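Local coordinates for haloacid dehalogenase domain protein hydrolase (PDB 4OVY), which binds calcium and is probably a hydrolase, perhaps a phosphatase, of the haloacid dehalogenase superfamily, at residues A[240-245]-A[287-292]; A[17-22]-A[251-256]; A[191-194]-A[199-202]. All blocks are in the same frame, centred on the assembly; numbering follows the deposited sequence. Where two conformers were deposited one is given.

Interaction 1 (A[240-245]-A[287-292]); sequences EMLEYV and KGWIVI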
loop_
_atom_site.group_PDB
_atom_site.type_symbol
_atom_site.label_atom_id
_atom_site.label_comp_id
_atom_site.label_asym_id
_atom_site.label_seq_id
_atom_site.Cartn_x
_atom_site.Cartn_y
_atom_site.Cartn_z
ATOM N N GLU A 240 0.499 18.643 6.725
ATOM C CA GLU A 240 1.645 18.088 6.013
ATOM C C GLU A 240 1.251 17.392 4.707
ATOM O O GLU A 240 1.962 17.509 3.715
ATOM C CB GLU A 240 2.460 17.155 6.911
ATOM C CG GLU A 240 3.207 17.878 8.035
ATOM C CD GLU A 240 2.444 17.947 9.349
ATOM O OE1 GLU A 240 1.193 17.793 9.361
ATOM O OE2 GLU A 240 3.116 18.171 10.384
HETATM N N MSE A 241 0.118 16.689 4.694
HETATM C CA MSE A 241 -0.363 16.071 3.453
HETATM C C MSE A 241 -0.587 17.132 2.382
HETATM O O MSE A 241 -0.132 16.978 1.252
HETATM C CB MSE A 241 -1.629 15.245 3.683
HETATM C CG MSE A 241 -2.195 14.756 2.350
HETATM SE SE MSE A 241 -3.821 13.678 2.610
HETATM C CE MSE A 241 -5.067 15.100 3.180
ATOM N N LEU A 242 -1.292 18.207 2.716
ATOM C CA LEU A 242 -1.571 19.273 1.744
ATOM C C LEU A 242 -0.280 19.960 1.284
ATOM O O LEU A 242 -0.082 20.204 0.094
ATOM C CB LEU A 242 -2.539 20.295 2.335
ATOM C CG LEU A 242 -3.950 19.781 2.670
ATOM C CD1 LEU A 242 -4.697 20.759 3.568
ATOM C CD2 LEU A 242 -4.745 19.513 1.413
ATOM N N GLU A 243 0.607 20.246 2.236
ATOM C CA GLU A 243 1.887 20.891 1.933
ATOM C C GLU A 243 2.750 20.046 0.989
ATOM O O GLU A 243 3.343 20.558 0.030
ATOM C CB GLU A 243 2.636 21.159 3.238
ATOM C CG GLU A 243 3.929 21.928 3.107
ATOM C CD GLU A 243 4.499 22.273 4.469
ATOM O OE1 GLU A 243 4.851 21.339 5.221
ATOM O OE2 GLU A 243 4.572 23.477 4.794
ATOM N N TYR A 244 2.793 18.747 1.257
ATOM C CA TYR A 244 3.541 17.795 0.450
ATOM C C TYR A 244 3.070 17.831 -1.002
ATOM O O TYR A 244 3.877 17.753 -1.929
ATOM C CB TYR A 244 3.376 16.391 1.059
ATOM C CG TYR A 244 4.047 15.259 0.315
ATOM C CD1 TYR A 244 5.396 15.311 -0.020
ATOM C CD2 TYR A 244 3.336 14.110 -0.020
ATOM C CE1 TYR A 244 6.010 14.266 -0.697
ATOM C CE2 TYR A 244 3.938 13.061 -0.692
ATOM C CZ TYR A 244 5.274 13.136 -1.023
ATOM O OH TYR A 244 5.868 12.086 -1.686
ATOM N N VAL A 245 1.764 17.979 -1.183
ATOM C CA VAL A 245 1.145 18.016 -2.511
ATOM C C VAL A 245 1.289 19.372 -3.222
ATOM O O VAL A 245 1.520 19.411 -4.438
ATOM C CB VAL A 245 -0.349 17.622 -2.407
ATOM C CG1 VAL A 245 -1.105 17.927 -3.696
ATOM C CG2 VAL A 245 -0.462 16.143 -2.053
ATOM N N LYS A 287 -0.691 29.480 1.146
ATOM C CA LYS A 287 -0.376 28.186 0.517
ATOM C C LYS A 287 -1.100 27.964 -0.819
ATOM O O LYS A 287 -0.726 27.076 -1.588
ATOM C CB LYS A 287 -0.734 27.035 1.469
ATOM C CG LYS A 287 0.085 26.993 2.753
ATOM C CD LYS A 287 1.531 26.616 2.485
ATOM C CE LYS A 287 2.211 26.096 3.744
ATOM N NZ LYS A 287 3.597 25.653 3.457
ATOM N N GLY A 288 -2.132 28.756 -1.095
ATOM C CA GLY A 288 -2.979 28.535 -2.268
ATOM C C GLY A 288 -4.004 27.428 -2.056
ATOM O O GLY A 288 -4.592 26.913 -3.012
ATOM N N TRP A 289 -4.221 27.056 -0.801
ATOM C CA TRP A 289 -5.228 26.059 -0.459
ATOM C C TRP A 289 -6.629 26.656 -0.578
ATOM O O TRP A 289 -6.914 27.721 -0.034
ATOM C CB TRP A 289 -5.004 25.525 0.959
ATOM C CG TRP A 289 -3.696 24.804 1.146
ATOM C CD1 TRP A 289 -2.925 24.237 0.177
ATOM C CD2 TRP A 289 -3.021 24.548 2.393
ATOM N NE1 TRP A 289 -1.807 23.661 0.734
ATOM C CE2 TRP A 289 -1.845 23.834 2.092
ATOM C CE3 TRP A 289 -3.289 24.874 3.726
ATOM C CZ2 TRP A 289 -0.947 23.418 3.076
ATOM C CZ3 TRP A 289 -2.390 24.462 4.704
ATOM C CH2 TRP A 289 -1.236 23.745 4.373
ATOM N N ILE A 290 -7.505 25.957 -1.282
ATOM C CA ILE A 290 -8.846 26.465 -1.548
ATOM C C ILE A 290 -9.793 25.926 -0.491
ATOM O O ILE A 290 -9.901 24.714 -0.294
ATOM C CB ILE A 290 -9.342 26.055 -2.947
ATOM C CG1 ILE A 290 -8.316 26.446 -4.028
ATOM C CG2 ILE A 290 -10.707 26.675 -3.228
ATOM C CD1 ILE A 290 -8.021 27.926 -4.123
ATOM N N VAL A 291 -10.477 26.837 0.185
ATOM C CA VAL A 291 -11.363 26.484 1.276
ATOM C C VAL A 291 -12.790 26.302 0.761
ATOM O O VAL A 291 -13.339 27.182 0.102
ATOM C CB VAL A 291 -11.328 27.553 2.382
ATOM C CG1 VAL A 291 -12.271 27.180 3.522
ATOM C CG2 VAL A 291 -9.897 27.721 2.891
ATOM N N ILE A 292 -13.371 25.150 1.075
ATOM C CA ILE A 292 -14.767 24.859 0.790
ATOM C C ILE A 292 -15.620 25.318 1.977
ATOM O O ILE A 292 -15.475 24.803 3.091
ATOM C CB ILE A 292 -14.968 23.348 0.570
ATOM C CG1 ILE A 292 -14.113 22.848 -0.597
ATOM C CG2 ILE A 292 -16.435 23.015 0.342
ATOM C CD1 ILE A 292 -13.806 21.367 -0.531
#
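Leu242 and Lys287 hold the indole of Trp289 between them, a worked example of how aliphatic carbons can fix an aromatic plane. On one face Lys287 CB sits 3.4 Å above the ring plane, over its centre. On the opposite face Leu242 CB lies nearer the rim, 3.6 Å from Trp289 CZ2, while its methyl CD1 stands over the six-membered ring in a CH-pi contact, 4.3 Å from the centroid and 8° off the normal. The benzo end of the indole slides up to the helix, with Trp289 CZ2 3.6 Å from Glu243 N and with Glu243 CA in the ring plane. Rotation of the indole is settled further by NE1, which bonds to Thr246 OG1 one turn along the helix.

Beside this sandwich runs a salt bridge. Glu243 CG stands anti to its backbone N (chi1 -175°), and the extended chain takes the carboxylate out to meet Lys287, whose chain bends at chi2. Lys287 NZ donates to Glu243 OE2 at 2.7 Å, meeting the anti lone pair of that oxygen, away from OE1, which is bonded to Tyr192 OH of the second subunit. Gly288, with phi 79°, closes the helix before it in a Schellman motif.

The Leu242 side chain is about 4 Å from that of Asp238, a calcium ligand in a structure of this protein, though not here. The contact sets helix 239-246 against the junction of helix 279-287 and strand 290-293, with Ile256 of strand 253-260 touching both Leu242 and Trp289 and Tyr239 meeting the indole edge-to-face.

Interaction 2 (A[17-22]-A[251-256]); sequences LEYVKS and NGLGLI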
loop_
_atom_site.group_PDB
_atom_site.type_symbol
_atom_site.label_atom_id
_atom_site.label_comp_id
_atom_site.label_asym_id
_atom_site.label_seq_id
_atom_site.Cartn_x
_atom_site.Cartn_y
_atom_site.Cartn_z
ATOM N N LEU A 17 -12.800 22.167 -11.232
ATOM C CA LEU A 17 -13.093 21.963 -12.653
ATOM C C LEU A 17 -11.922 22.399 -13.533
ATOM O O LEU A 17 -11.545 21.682 -14.455
ATOM C CB LEU A 17 -14.379 22.693 -13.056
ATOM C CG LEU A 17 -15.673 22.188 -12.405
ATOM C CD1 LEU A 17 -16.815 23.146 -12.708
ATOM C CD2 LEU A 17 -16.025 20.773 -12.851
ATOM N N GLU A 18 -11.347 23.563 -13.226
ATOM C CA GLU A 18 -10.213 24.117 -13.977
ATOM C C GLU A 18 -8.990 23.201 -13.897
ATOM O O GLU A 18 -8.345 22.902 -14.911
ATOM C CB GLU A 18 -9.858 25.511 -13.433
ATOM C CG GLU A 18 -8.780 26.268 -14.202
ATOM C CD GLU A 18 -8.817 27.775 -13.933
ATOM O OE1 GLU A 18 -8.934 28.162 -12.744
ATOM O OE2 GLU A 18 -8.737 28.576 -14.908
ATOM N N TYR A 19 -8.676 22.762 -12.687
ATOM C CA TYR A 19 -7.503 21.929 -12.463
ATOM C C TYR A 19 -7.640 20.566 -13.141
ATOM O O TYR A 19 -6.723 20.115 -13.833
ATOM C CB TYR A 19 -7.266 21.755 -10.965
ATOM C CG TYR A 19 -5.992 21.021 -10.646
ATOM C CD1 TYR A 19 -4.761 21.655 -10.776
ATOM C CD2 TYR A 19 -6.012 19.701 -10.209
ATOM C CE1 TYR A 19 -3.581 20.994 -10.479
ATOM C CE2 TYR A 19 -4.831 19.026 -9.905
ATOM C CZ TYR A 19 -3.621 19.677 -10.048
ATOM O OH TYR A 19 -2.446 19.026 -9.758
ATOM N N VAL A 20 -8.783 19.916 -12.954
ATOM C CA VAL A 20 -8.995 18.609 -13.566
ATOM C C VAL A 20 -8.924 18.721 -15.094
ATOM O O VAL A 20 -8.293 17.898 -15.749
ATOM C CB VAL A 20 -10.310 17.961 -13.099
ATOM C CG1 VAL A 20 -10.618 16.706 -13.913
ATOM C CG2 VAL A 20 -10.212 17.621 -11.612
ATOM N N LYS A 21 -9.546 19.749 -15.657
ATOM C CA LYS A 21 -9.459 19.972 -17.098
ATOM C C LYS A 21 -8.015 20.151 -17.547
ATOM O O LYS A 21 -7.580 19.566 -18.541
ATOM C CB LYS A 21 -10.261 21.202 -17.502
ATOM C CG LYS A 21 -10.426 21.339 -19.011
ATOM C CD LYS A 21 -11.487 22.365 -19.359
ATOM C CE LYS A 21 -12.888 21.935 -18.932
ATOM N NZ LYS A 21 -13.306 20.644 -19.546
ATOM N N SER A 22 -7.273 20.958 -16.797
ATOM C CA SER A 22 -5.909 21.308 -17.158
ATOM C C SER A 22 -4.971 20.101 -17.124
ATOM O O SER A 22 -4.125 19.945 -18.006
ATOM C CB SER A 22 -5.391 22.391 -16.219
ATOM O OG SER A 22 -4.083 22.774 -16.585
ATOM N N ASN A 251 3.223 21.421 -7.820
ATOM C CA ASN A 251 2.221 22.451 -8.010
ATOM C C ASN A 251 0.823 21.867 -7.975
ATOM O O ASN A 251 -0.037 22.266 -8.759
ATOM C CB ASN A 251 2.460 23.207 -9.322
ATOM C CG ASN A 251 3.436 24.359 -9.161
ATOM O OD1 ASN A 251 4.025 24.833 -10.134
ATOM N ND2 ASN A 251 3.613 24.815 -7.924
ATOM N N GLY A 252 0.586 20.939 -7.051
ATOM C CA GLY A 252 -0.707 20.275 -6.997
ATOM C C GLY A 252 -1.769 21.137 -6.334
ATOM O O GLY A 252 -1.490 22.254 -5.872
ATOM N N LEU A 253 -2.991 20.609 -6.285
ATOM C CA LEU A 253 -4.142 21.330 -5.752
ATOM C C LEU A 253 -4.513 20.793 -4.371
ATOM O O LEU A 253 -4.659 19.585 -4.182
ATOM C CB LEU A 253 -5.341 21.199 -6.701
ATOM C CG LEU A 253 -6.643 21.888 -6.277
ATOM C CD1 LEU A 253 -6.459 23.399 -6.209
ATOM C CD2 LEU A 253 -7.783 21.536 -7.222
ATOM N N GLY A 254 -4.648 21.697 -3.408
ATOM C CA GLY A 254 -5.100 21.333 -2.066
ATOM C C GLY A 254 -6.385 22.054 -1.698
ATOM O O GLY A 254 -6.525 23.267 -1.931
ATOM N N LEU A 255 -7.329 21.309 -1.132
ATOM C CA LEU A 255 -8.563 21.897 -0.635
ATOM C C LEU A 255 -8.823 21.524 0.811
ATOM O O LEU A 255 -8.397 20.467 1.286
ATOM C CB LEU A 255 -9.756 21.485 -1.502
ATOM C CG LEU A 255 -9.649 21.962 -2.960
ATOM C CD1 LEU A 255 -9.413 20.775 -3.876
ATOM C CD2 LEU A 255 -10.897 22.713 -3.396
ATOM N N ILE A 256 -9.540 22.409 1.491
ATOM C CA ILE A 256 -9.917 22.225 2.882
ATOM C C ILE A 256 -11.438 22.323 3.019
ATOM O O ILE A 256 -12.049 23.295 2.579
ATOM C CB ILE A 256 -9.265 23.298 3.777
ATOM C CG1 ILE A 256 -7.747 23.107 3.803
ATOM C CG2 ILE A 256 -9.850 23.246 5.189
ATOM C CD1 ILE A 256 -7.000 24.272 4.413
#
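Tyr19 and Leu253 mark the closest approach of a helical backbone to a strand, their CA atoms 7.5 Å apart. Residues 17-22 are a regular turn and a half of helix 11-24; residues 251-256 leave a loop and extend from Leu253 onward as strand 253-260. At that spacing the backbones exchange no hydrogen bond, and side chains must bridge the gap.

The bridge is essentially one ring and one leucine. Tyr19 CG points away from the backbone N (chi1 -174°), carrying the phenol across the start of the strand, with its hydroxyl end toward Gly252. Leu253 CB stands over the centre of one face, 3.8 Å from the ring centroid and 7° off the normal, a CH-pi contact with the carbon almost straight above the ring centre. The two side chains run alongside in opposite senses, which returns Leu253 CD2 to the root of the tyrosine, 3.8 Å from Tyr19 CB. At the other end of the ring, Tyr19 OH lies 3.5 Å from Gly252 CA, and Asn251 O approaches Tyr19 CE1 obliquely at 4.1 Å.

Tyr19 OH finds its polar partner elsewhere, in a weak hydrogen bond to Val229 O, next to the backbone pairing of Leu253 with Val229 and Ala231. Further along, Leu255 meets Ala12 and Ile16 of the same helix. With no charge and no hydrogen bond passing between the two segments, their hold on each other is apolar and depends on fit: helix 11-24 packs on strand 253-260, inside the core sheet, through the face of an aromatic ring.

Interaction 3 (A[191-194]-A[199-202]); sequences KYEL and PVLV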
loop_
_atom_site.group_PDB
_atom_site.type_symbol
_atom_site.label_atom_id
_atom_site.label_comp_id
_atom_site.label_asym_id
_atom_site.label_seq_id
_atom_site.Cartn_x
_atom_site.Cartn_y
_atom_site.Cartn_z
ATOM N N LYS A 191 0.495 -10.949 12.603
ATOM C CA LYS A 191 1.332 -12.147 12.602
ATOM C C LYS A 191 0.614 -13.219 11.781
ATOM O O LYS A 191 -0.594 -13.391 11.921
ATOM C CB LYS A 191 1.543 -12.622 14.042
ATOM C CG LYS A 191 2.245 -13.962 14.192
ATOM C CD LYS A 191 2.300 -14.431 15.648
ATOM C CE LYS A 191 0.915 -14.718 16.222
ATOM N NZ LYS A 191 0.940 -15.347 17.578
ATOM N N TYR A 192 1.354 -13.923 10.929
ATOM C CA TYR A 192 0.813 -15.029 10.137
ATOM C C TYR A 192 0.874 -16.324 10.929
ATOM O O TYR A 192 1.912 -16.659 11.499
ATOM C CB TYR A 192 1.633 -15.201 8.858
ATOM C CG TYR A 192 1.224 -16.343 7.953
ATOM C CD1 TYR A 192 0.137 -16.221 7.096
ATOM C CD2 TYR A 192 1.951 -17.535 7.921
ATOM C CE1 TYR A 192 -0.223 -17.259 6.243
ATOM C CE2 TYR A 192 1.592 -18.571 7.074
ATOM C CZ TYR A 192 0.502 -18.423 6.235
ATOM O OH TYR A 192 0.144 -19.452 5.387
ATOM N N GLU A 193 -0.227 -17.065 10.946
ATOM C CA GLU A 193 -0.210 -18.431 11.470
ATOM C C GLU A 193 -1.330 -19.248 10.845
ATOM O O GLU A 193 -2.139 -18.716 10.082
ATOM C CB GLU A 193 -0.308 -18.445 12.999
ATOM C CG GLU A 193 -1.587 -17.869 13.565
ATOM C CD GLU A 193 -1.640 -17.910 15.086
ATOM O OE1 GLU A 193 -0.591 -17.756 15.748
ATOM O OE2 GLU A 193 -2.748 -18.091 15.626
ATOM N N LEU A 194 -1.347 -20.543 11.145
ATOM C CA LEU A 194 -2.460 -21.409 10.765
ATOM C C LEU A 194 -3.300 -21.709 11.997
ATOM O O LEU A 194 -2.766 -22.041 13.058
ATOM C CB LEU A 194 -1.965 -22.715 10.143
ATOM C CG LEU A 194 -1.740 -22.679 8.635
ATOM C CD1 LEU A 194 -0.734 -21.605 8.265
ATOM C CD2 LEU A 194 -1.288 -24.038 8.132
ATOM N N PRO A 199 -4.829 -20.715 6.969
ATOM C CA PRO A 199 -3.929 -19.562 7.092
ATOM C C PRO A 199 -4.668 -18.272 7.451
ATOM O O PRO A 199 -5.654 -17.913 6.798
ATOM C CB PRO A 199 -3.291 -19.456 5.698
ATOM C CG PRO A 199 -3.517 -20.784 5.055
ATOM C CD PRO A 199 -4.823 -21.264 5.603
ATOM N N VAL A 200 -4.193 -17.587 8.486
ATOM C CA VAL A 200 -4.829 -16.363 8.964
ATOM C C VAL A 200 -3.786 -15.318 9.339
ATOM O O VAL A 200 -2.612 -15.642 9.560
ATOM C CB VAL A 200 -5.723 -16.608 10.201
ATOM C CG1 VAL A 200 -6.807 -17.639 9.907
ATOM C CG2 VAL A 200 -4.894 -17.032 11.410
ATOM N N LEU A 201 -4.224 -14.066 9.397
ATOM C CA LEU A 201 -3.435 -12.994 9.997
ATOM C C LEU A 201 -4.084 -12.634 11.320
ATOM O O LEU A 201 -5.299 -12.401 11.379
ATOM C CB LEU A 201 -3.375 -11.754 9.108
ATOM C CG LEU A 201 -2.409 -11.746 7.912
ATOM C CD1 LEU A 201 -0.994 -12.179 8.294
ATOM C CD2 LEU A 201 -2.933 -12.596 6.775
ATOM N N VAL A 202 -3.259 -12.576 12.364
ATOM C CA VAL A 202 -3.702 -12.316 13.727
ATOM C C VAL A 202 -3.224 -10.934 14.160
ATOM O O VAL A 202 -2.061 -10.577 13.953
ATOM C CB VAL A 202 -3.136 -13.384 14.690
ATOM C CG1 VAL A 202 -3.519 -13.085 16.134
ATOM C CG2 VAL A 202 -3.635 -14.757 14.280
#
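Lys191 to Leu194 and Val202 to Pro199 are the paired arms of an antiparallel beta hairpin, strands 183-195 and 198-204, and they illustrate how a hairpin satisfies its inward-facing N-H and C=O groups. Two hydrogen-bonded pairs carry it. In one, Lys191 N donates to Val202 O at 2.9 Å and Val202 N returns a bond to Lys191 O at 2.8 Å, both in the carbonyl plane. In the other, Glu193 N reaches Val200 O at 3.1 Å, tilted 19° from that plane, while Val200 N meets Glu193 O at 2.8 Å, almost head-on to the carbonyl. The non-hydrogen-bonded pairs suit the imino acid: Pro199, opposite Leu194, has no N-H to offer, yet its CA-H still points to Glu193 O. A similar CA-H contact joins Tyr192 CA to Val200 O at 3.5 Å, and Leu201 bonds outward through its backbone to Asp112.

Among the side chains, Glu193 takes the crowded chi1 of 63°, which swings its chain across Val200 and Val202. Its OE2 forms a salt bridge with Arg195 NE, and OE1 has a long, weak bridge from Lys191 NZ at 3.4 Å, so the carboxylate has a cationic partner on each oxygen. On the other face Tyr192 lies side by side with Pro199, with Leu201 CD1 at its ring edge. That face meets the second subunit, where the Tyr192 hydroxyl is hydrogen-bonded to Glu243 OE1 of that subunit. Tyr192 OH itself rests 3.4 Å from Pro199 CB.

Overall arrangement
Interactions 1 and 2 belong to one end of the core sheet: strands 290-293 and 253-260 are neighbours in it, and Ile290 N and Ile292 N bond to Gly254 O and Ile256 O between the two contacts. Interaction 1 is buried and mixes a covered indole with a salt bridge; interaction 2 is partly buried and apolar. Interaction 3, its centre about 40 Å from that of interaction 1 and 43 Å from that of interaction 2, is a peripheral hairpin across the chain's centre, held mainly by backbone bonds. The dimer relates the distant pair, since residues of interaction 3 in one subunit pack on helix 239-246 of the other, whereas interaction 2 stays within its own chain.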